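Local coordinates for putative flagellar motor switch protein FliN (Thermotoga maritima, PDB 1O6A) that probably forms part of the flagellar motor's switch complex in the C-ring, where such proteins help set the direction of rotation, at residues I19-R31 against E47-N61. Numbering follows the deposited sequence. Where two conformers were deposited one is given.
Sequences IPLKVTVELGRTR and ELDKLTGEPVDILVN
L59 lies across E26 at about a right angle, its CD1 3.8 Å from E26 CD, while its CD2 branch comes obliquely to NH2 of R29. R29 reaches back with its chain extended from CG to NE and grips the E26 carboxylate side-on: NE meets OE1 at 2.8 Å and NH2 meets OE2, each oxygen using its syn lone pair, which holds the two flat groups together with L59 packed beside them. On the other face of the ladder V23 lies alongside I58 and V60, pointing the same way, and V25 CG1 packs on V56 CG2 (3.6 Å). Strands 20-26 and 56-60 are antiparallel neighbours, joined at the hydrogen-bonded pairs T24-L59 and E26-D57, L59 N reaching T24 O at 2.8 Å. Their four-stranded sheet runs on through strand 20-33 into an antiparallel strand of the second subunit, consistent with the intertwined dimer of FliN C-terminal domains. Past the corner at L27, D49 OD1 accepts R29 N (3.0 Å) from above the carboxylate plane. The K50 chain bends near its end and brings NZ to D57 OD2 (2.8 Å) and P55 O; a methionine here would probably leave the D57 carboxylate without its cationic mate and P55 O without its lysine donor.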
ATOM      1  N   ILE A  19     -13.733 -16.885   0.168  1.00 18.52           N
ATOM      2  CA  ILE A  19     -14.029 -15.464   0.164  1.00 17.93           C
ATOM      3  C   ILE A  19     -12.837 -14.688  -0.328  1.00 16.18           C
ATOM      4  O   ILE A  19     -11.750 -14.798   0.232  1.00 15.08           O
ATOM      5  CB  ILE A  19     -14.441 -14.986   1.572  1.00 20.37           C
ATOM      6  CG1 ILE A  19     -15.754 -15.648   1.936  1.00 21.41           C
ATOM      7  CG2 ILE A  19     -14.566 -13.442   1.624  1.00 20.43           C
ATOM      8  CD1 ILE A  19     -16.115 -15.530   3.416  1.00 34.81           C
ATOM      9  N   PRO A  20     -13.017 -13.902  -1.400  1.00 17.38           N
ATOM     10  CA  PRO A  20     -11.954 -12.980  -1.851  1.00 16.71           C
ATOM     11  C   PRO A  20     -11.670 -11.837  -0.881  1.00 15.47           C
ATOM     12  O   PRO A  20     -12.596 -11.166  -0.389  1.00 15.44           O
ATOM     13  CB  PRO A  20     -12.520 -12.398  -3.156  1.00 18.86           C
ATOM     14  CG  PRO A  20     -13.538 -13.372  -3.606  1.00 21.44           C
ATOM     15  CD  PRO A  20     -14.180 -13.875  -2.313  1.00 20.13           C
ATOM     16  N   LEU A  21     -10.389 -11.592  -0.656  1.00 13.98           N
ATOM     17  CA  LEU A  21      -9.924 -10.600   0.265  1.00 15.94           C
ATOM     18  C   LEU A  21      -9.039  -9.662  -0.497  1.00 16.47           C
ATOM     19  O   LEU A  21      -8.322 -10.071  -1.422  1.00 16.04           O
ATOM     20  CB  LEU A  21      -9.128 -11.256   1.394  1.00 17.62           C
ATOM     21  CG  LEU A  21      -9.909 -12.202   2.309  1.00 17.99           C
ATOM     22  CD1 LEU A  21      -8.976 -12.755   3.346  1.00 18.52           C
ATOM     23  CD2 LEU A  21     -11.009 -11.459   2.953  1.00 20.97           C
ATOM     24  N   LYS A  22      -9.100  -8.394  -0.108  1.00 16.10           N
ATOM     25  CA  LYS A  22      -8.293  -7.357  -0.736  1.00 17.10           C
ATOM     26  C   LYS A  22      -6.934  -7.213  -0.066  1.00 16.79           C
ATOM     27  O   LYS A  22      -6.857  -6.924   1.122  1.00 14.59           O
ATOM     28  CB  LYS A  22      -9.031  -6.028  -0.659  1.00 19.13           C
ATOM     29  CG  LYS A  22      -8.391  -4.919  -1.477  1.00 30.83           C
ATOM     30  CD  LYS A  22      -8.754  -5.075  -2.964  1.00 47.07           C
ATOM     31  CE  LYS A  22      -7.506  -5.173  -3.841  1.00 44.03           C
ATOM     32  NZ  LYS A  22      -7.878  -5.216  -5.284  1.00 46.68           N
ATOM     33  N   VAL A  23      -5.866  -7.371  -0.843  1.00 14.44           N
ATOM     34  CA  VAL A  23      -4.515  -7.267  -0.334  1.00 14.23           C
ATOM     35  C   VAL A  23      -3.894  -6.005  -0.915  1.00 16.80           C
ATOM     36  O   VAL A  23      -4.020  -5.734  -2.109  1.00 18.51           O
ATOM     37  CB  VAL A  23      -3.701  -8.504  -0.731  1.00 17.89           C
ATOM     38  CG1 VAL A  23      -2.284  -8.424  -0.200  1.00 19.23           C
ATOM     39  CG2 VAL A  23      -4.395  -9.757  -0.251  1.00 21.56           C
ATOM     40  N   THR A  24      -3.280  -5.213  -0.044  1.00 15.23           N
ATOM     41  CA  THR A  24      -2.580  -3.971  -0.402  0.60 15.87           C
ATOM     42  C   THR A  24      -1.168  -4.042   0.153  1.00 16.43           C
ATOM     43  O   THR A  24      -0.965  -4.537   1.270  1.00 16.35           O
ATOM     44  CB  THR A  24      -3.320  -2.727   0.183  0.60 16.43           C
ATOM     45  OG1 THR A  24      -3.446  -2.842   1.608  0.60 13.57           O
ATOM     46  CG2 THR A  24      -4.751  -2.614  -0.293  0.60 19.40           C
ATOM     47  N   VAL A  25      -0.190  -3.544  -0.605  1.00 14.84           N
ATOM     48  CA  VAL A  25       1.168  -3.516  -0.166  1.00 15.33           C
ATOM     49  C   VAL A  25       1.579  -2.046  -0.159  1.00 12.68           C
ATOM     50  O   VAL A  25       1.411  -1.306  -1.154  1.00 16.29           O
ATOM     51  CB  VAL A  25       2.048  -4.321  -1.083  1.00 13.66           C
ATOM     52  CG1 VAL A  25       3.515  -4.187  -0.709  1.00 14.62           C
ATOM     53  CG2 VAL A  25       1.610  -5.811  -1.100  1.00 19.02           C
ATOM     54  N   GLU A  26       2.062  -1.607   0.996  1.00 12.76           N
ATOM     55  CA  GLU A  26       2.383  -0.190   1.236  1.00 13.06           C
ATOM     56  C   GLU A  26       3.873  -0.009   1.400  1.00 13.37           C
ATOM     57  O   GLU A  26       4.560  -0.763   2.100  1.00 14.58           O
ATOM     58  CB  GLU A  26       1.729   0.307   2.524  1.00 12.93           C
ATOM     59  CG  GLU A  26       0.225   0.363   2.481  1.00 17.55           C
ATOM     60  CD  GLU A  26      -0.390   1.019   3.698  1.00 24.21           C
ATOM     61  OE1 GLU A  26       0.355   1.541   4.557  1.00 23.11           O
ATOM     62  OE2 GLU A  26      -1.640   1.043   3.777  1.00 22.70           O
ATOM     63  N   LEU A  27       4.361   1.041   0.753  1.00 13.60           N
ATOM     64  CA  LEU A  27       5.751   1.461   0.875  0.60 16.81           C
ATOM     65  C   LEU A  27       5.907   2.343   2.102  1.00 18.51           C
ATOM     66  O   LEU A  27       6.976   2.451   2.653  1.00 23.30           O
ATOM     67  CB  LEU A  27       6.199   2.275  -0.328  0.60 16.27           C
ATOM     68  CG  LEU A  27       7.609   2.880  -0.147  0.60 18.22           C
ATOM     69  CD1 LEU A  27       8.675   1.776   0.043  0.60 20.87           C
ATOM     70  CD2 LEU A  27       7.934   3.756  -1.295  0.60 17.13           C
ATOM     71  N   GLY A  28       4.840   3.006   2.513  1.00 15.04           N
ATOM     72  CA  GLY A  28       4.922   3.873   3.665  1.00 14.05           C
ATOM     73  C   GLY A  28       3.796   4.878   3.685  1.00 13.95           C
ATOM     74  O   GLY A  28       2.997   4.972   2.734  1.00 13.17           O
ATOM     75  N   ARG A  29       3.764   5.618   4.785  1.00 11.84           N
ATOM     76  CA  ARG A  29       2.755   6.647   5.028  1.00 12.10           C
ATOM     77  C   ARG A  29       3.348   7.937   5.535  1.00 13.63           C
ATOM     78  O   ARG A  29       4.455   7.974   6.049  1.00 15.56           O
ATOM     79  CB  ARG A  29       1.779   6.143   6.101  1.00 14.94           C
ATOM     80  CG  ARG A  29       1.090   4.846   5.786  1.00 20.33           C
ATOM     81  CD  ARG A  29       0.000   4.520   6.809  1.00 17.12           C
ATOM     82  NE  ARG A  29      -0.730   3.321   6.391  1.00 20.98           N
ATOM     83  CZ  ARG A  29      -1.840   2.886   6.957  1.00 30.81           C
ATOM     84  NH1 ARG A  29      -2.386   3.541   7.964  1.00 22.56           N
ATOM     85  NH2 ARG A  29      -2.434   1.800   6.496  1.00 31.51           N
ATOM     86  N   THR A  30       2.588   9.016   5.380  1.00 12.45           N
ATOM     87  CA  THR A  30       2.857  10.268   6.053  1.00 12.84           C
ATOM     88  C   THR A  30       1.551  11.034   6.170  1.00 11.89           C
ATOM     89  O   THR A  30       0.490  10.482   5.911  1.00 14.16           O
ATOM     90  CB  THR A  30       3.976  11.073   5.335  1.00 15.57           C
ATOM     91  OG1 THR A  30       4.314  12.240   6.095  1.00 15.50           O
ATOM     92  CG2 THR A  30       3.554  11.574   3.979  1.00 15.91           C
ATOM     93  N   ARG A  31       1.629  12.263   6.640  1.00 12.29           N
ATOM     94  CA  ARG A  31       0.497  13.149   6.690  1.00 13.39           C
ATOM     95  C   ARG A  31       0.919  14.508   6.136  1.00 13.29           C
ATOM     96  O   ARG A  31       2.079  14.895   6.207  1.00 12.47           O
ATOM     97  CB  ARG A  31      -0.029  13.249   8.108  1.00 12.96           C
ATOM     98  CG  ARG A  31      -0.577  11.957   8.664  1.00 19.26           C
ATOM     99  CD  ARG A  31      -1.206  12.083  10.061  1.00 22.55           C
ATOM    100  NE  ARG A  31      -0.302  12.839  10.920  1.00 21.38           N
ATOM    101  CZ  ARG A  31      -0.621  13.893  11.643  1.00 16.66           C
ATOM    102  NH1 ARG A  31      -1.883  14.294  11.775  1.00 22.64           N
ATOM    103  NH2 ARG A  31       0.329  14.490  12.353  1.00 16.93           N
ATOM    104  N   GLU A  47       8.263  12.575   1.642  1.00 13.83           N
ATOM    105  CA  GLU A  47       9.031  11.641   2.487  1.00 13.52           C
ATOM    106  C   GLU A  47       8.080  10.829   3.346  1.00 13.12           C
ATOM    107  O   GLU A  47       7.066  11.332   3.866  1.00 13.86           O
ATOM    108  CB  GLU A  47      10.014  12.431   3.336  1.00 13.87           C
ATOM    109  CG  GLU A  47      10.973  11.587   4.122  1.00 23.74           C
ATOM    110  CD  GLU A  47      12.016  12.457   4.825  1.00 36.55           C
ATOM    111  OE1 GLU A  47      12.307  13.593   4.330  1.00 31.36           O
ATOM    112  OE2 GLU A  47      12.518  12.005   5.869  1.00 32.83           O
ATOM    113  N   LEU A  48       8.378   9.541   3.484  1.00 12.32           N
ATOM    114  CA  LEU A  48       7.536   8.624   4.207  1.00 11.88           C
ATOM    115  C   LEU A  48       8.182   8.144   5.529  1.00 15.39           C
ATOM    116  O   LEU A  48       9.379   8.319   5.774  1.00 13.37           O
ATOM    117  CB  LEU A  48       7.241   7.422   3.329  1.00 13.44           C
ATOM    118  CG  LEU A  48       6.612   7.704   1.973  1.00 14.42           C
ATOM    119  CD1 LEU A  48       6.674   6.393   1.138  1.00 15.82           C
ATOM    120  CD2 LEU A  48       5.221   8.240   2.157  1.00 13.41           C
ATOM    121  N   ASP A  49       7.349   7.551   6.364  1.00 12.96           N
ATOM    122  CA  ASP A  49       7.720   7.108   7.680  1.00 15.53           C
ATOM    123  C   ASP A  49       8.490   5.804   7.695  1.00 20.36           C
ATOM    124  O   ASP A  49       8.894   5.373   8.736  1.00 30.11           O
ATOM    125  CB  ASP A  49       6.468   7.031   8.607  1.00 16.43           C
ATOM    126  CG  ASP A  49       5.400   5.930   8.188  1.00 30.68           C
ATOM    127  OD1 ASP A  49       5.530   5.136   7.190  1.00 24.68           O
ATOM    128  OD2 ASP A  49       4.333   5.807   8.877  1.00 35.34           O
ATOM    129  N   LYS A  50       8.799   5.263   6.547  1.00 16.88           N
ATOM    130  CA  LYS A  50       9.546   4.009   6.444  1.00 13.23           C
ATOM    131  C   LYS A  50      11.058   4.240   6.238  1.00 14.16           C
ATOM    132  O   LYS A  50      11.474   5.101   5.477  1.00 13.00           O
ATOM    133  CB  LYS A  50       8.950   3.198   5.304  1.00 14.07           C
ATOM    134  CG  LYS A  50       9.458   1.704   5.288  1.00 20.67           C
ATOM    135  CD  LYS A  50       8.794   0.819   4.218  1.00 31.58           C
ATOM    136  CE  LYS A  50       7.318   0.514   4.571  1.00 30.75           C
ATOM    137  NZ  LYS A  50       7.171  -0.168   5.863  1.00 20.69           N
ATOM    138  N   LEU A  51      11.870   3.479   6.965  1.00 11.79           N
ATOM    139  CA  LEU A  51      13.302   3.592   6.909  1.00 12.09           C
ATOM    140  C   LEU A  51      13.899   2.580   5.953  1.00 12.64           C
ATOM    141  O   LEU A  51      13.407   1.471   5.808  1.00 15.42           O
ATOM    142  CB  LEU A  51      13.945   3.405   8.316  1.00 12.86           C
ATOM    143  CG  LEU A  51      13.433   4.358   9.409  1.00 17.21           C
ATOM    144  CD1 LEU A  51      13.746   3.866  10.821  1.00 16.60           C
ATOM    145  CD2 LEU A  51      13.935   5.739   9.224  1.00 19.46           C
ATOM    146  N   THR A  52      15.044   2.940   5.378  1.00 15.21           N
ATOM    147  CA  THR A  52      15.784   1.977   4.579  1.00 17.00           C
ATOM    148  C   THR A  52      16.248   0.881   5.546  1.00 18.14           C
ATOM    149  O   THR A  52      16.665   1.112   6.712  1.00 19.38           O
ATOM    150  CB  THR A  52      16.972   2.594   3.823  1.00 14.88           C
ATOM    151  OG1 THR A  52      17.821   3.277   4.737  1.00 18.42           O
ATOM    152  CG2 THR A  52      16.498   3.642   2.835  1.00 25.39           C
ATOM    153  N   GLY A  53      16.151  -0.329   5.073  1.00 17.66           N
ATOM    154  CA  GLY A  53      16.379  -1.459   5.933  1.00 15.62           C
ATOM    155  C   GLY A  53      15.093  -2.086   6.434  1.00 14.83           C
ATOM    156  O   GLY A  53      15.147  -3.184   6.970  1.00 14.96           O
ATOM    157  N   GLU A  54      13.948  -1.417   6.253  1.00 12.63           N
ATOM    158  CA  GLU A  54      12.666  -1.999   6.666  1.00 15.42           C
ATOM    159  C   GLU A  54      11.922  -2.629   5.519  1.00 15.56           C
ATOM    160  O   GLU A  54      12.077  -2.207   4.368  1.00 16.07           O
ATOM    161  CB  GLU A  54      11.776  -0.970   7.292  1.00 15.54           C
ATOM    162  CG  GLU A  54      12.300  -0.388   8.588  1.00 19.55           C
ATOM    163  CD  GLU A  54      11.206   0.375   9.300  1.00 24.23           C
ATOM    164  OE1 GLU A  54      10.882   1.487   8.819  1.00 13.53           O
ATOM    165  OE2 GLU A  54      10.666  -0.120  10.320  1.00 20.34           O
ATOM    166  N   PRO A  55      11.104  -3.640   5.818  1.00 12.16           N
ATOM    167  CA  PRO A  55      10.293  -4.297   4.796  1.00 14.26           C
ATOM    168  C   PRO A  55       9.025  -3.489   4.464  1.00 14.33           C
ATOM    169  O   PRO A  55       8.692  -2.556   5.205  1.00 18.72           O
ATOM    170  CB  PRO A  55       9.901  -5.614   5.489  1.00 15.69           C
ATOM    171  CG  PRO A  55       9.796  -5.229   6.949  1.00 13.51           C
ATOM    172  CD  PRO A  55      10.917  -4.254   7.145  1.00 15.29           C
ATOM    173  N   VAL A  56       8.372  -3.813   3.361  1.00 13.05           N
ATOM    174  CA  VAL A  56       7.108  -3.174   2.990  1.00 13.51           C
ATOM    175  C   VAL A  56       5.990  -3.845   3.759  1.00 12.16           C
ATOM    176  O   VAL A  56       6.145  -4.985   4.238  1.00 13.95           O
ATOM    177  CB  VAL A  56       6.811  -3.233   1.477  1.00 13.03           C
ATOM    178  CG1 VAL A  56       7.894  -2.472   0.734  1.00 22.23           C
ATOM    179  CG2 VAL A  56       6.646  -4.635   0.973  1.00 20.48           C
ATOM    180  N   ASP A  57       4.903  -3.135   3.923  1.00 14.75           N
ATOM    181  CA  ASP A  57       3.777  -3.659   4.679  1.00 14.07           C
ATOM    182  C   ASP A  57       2.725  -4.335   3.800  1.00 14.85           C
ATOM    183  O   ASP A  57       2.412  -3.850   2.715  1.00 16.33           O
ATOM    184  CB  ASP A  57       3.100  -2.539   5.442  1.00 15.08           C
ATOM    185  CG  ASP A  57       4.093  -1.788   6.324  1.00 25.81           C
ATOM    186  OD1 ASP A  57       4.746  -2.474   7.140  1.00 17.67           O
ATOM    187  OD2 ASP A  57       4.382  -0.581   6.165  1.00 22.25           O
ATOM    188  N   ILE A  58       2.127  -5.406   4.326  1.00 14.62           N
ATOM    189  CA  ILE A  58       1.140  -6.166   3.575  1.00 12.15           C
ATOM    190  C   ILE A  58      -0.127  -6.209   4.384  1.00 12.31           C
ATOM    191  O   ILE A  58      -0.118  -6.726   5.490  1.00 13.15           O
ATOM    192  CB  ILE A  58       1.632  -7.607   3.352  1.00 12.93           C
ATOM    193  CG1 ILE A  58       2.967  -7.605   2.597  1.00 15.38           C
ATOM    194  CG2 ILE A  58       0.587  -8.425   2.614  1.00 15.02           C
ATOM    195  CD1 ILE A  58       3.716  -8.874   2.768  1.00 20.28           C
ATOM    196  N   LEU A  59      -1.175  -5.574   3.861  1.00 12.11           N
ATOM    197  CA  LEU A  59      -2.450  -5.436   4.564  1.00 14.66           C
ATOM    198  C   LEU A  59      -3.511  -6.270   3.854  1.00 15.39           C
ATOM    199  O   LEU A  59      -3.546  -6.330   2.619  1.00 17.69           O
ATOM    200  CB  LEU A  59      -2.893  -3.980   4.598  1.00 14.53           C
ATOM    201  CG  LEU A  59      -1.993  -3.090   5.468  1.00 19.68           C
ATOM    202  CD1 LEU A  59      -0.775  -2.624   4.693  1.00 23.27           C
ATOM    203  CD2 LEU A  59      -2.785  -1.933   6.027  1.00 25.14           C
ATOM    204  N   VAL A  60      -4.397  -6.858   4.642  1.00 15.69           N
ATOM    205  CA  VAL A  60      -5.488  -7.636   4.106  1.00 14.31           C
ATOM    206  C   VAL A  60      -6.736  -7.017   4.685  1.00 16.19           C
ATOM    207  O   VAL A  60      -6.843  -6.875   5.900  1.00 16.43           O
ATOM    208  CB  VAL A  60      -5.333  -9.139   4.408  1.00 16.91           C
ATOM    209  CG1 VAL A  60      -6.530  -9.916   3.823  1.00 21.79           C
ATOM    210  CG2 VAL A  60      -4.070  -9.666   3.795  1.00 18.90           C
ATOM    211  N   ASN A  61      -7.653  -6.578   3.808  1.00 15.88           N
ATOM    212  CA  ASN A  61      -8.784  -5.757   4.212  1.00 19.96           C
ATOM    213  C   ASN A  61      -8.389  -4.713   5.255  1.00 19.11           C
ATOM    214  O   ASN A  61      -9.065  -4.545   6.262  1.00 19.11           O
ATOM    215  CB  ASN A  61      -9.931  -6.636   4.733  1.00 19.96           C
ATOM    216  CG  ASN A  61     -10.560  -7.490   3.665  1.00 26.66           C
ATOM    217  OD1 ASN A  61     -10.241  -7.398   2.486  1.00 25.33           O
ATOM    218  ND2 ASN A  61     -11.486  -8.342   4.085  1.00 25.47           N
TER
HETATM  219  O   HOH W   1     -13.188  -9.320   1.436  1.00 41.67           O
HETATM  220  O   HOH W   2       3.046   1.685   5.519  1.00 25.15           O
HETATM  221  O   HOH W   3       5.972  13.775   4.377  1.00 39.28           O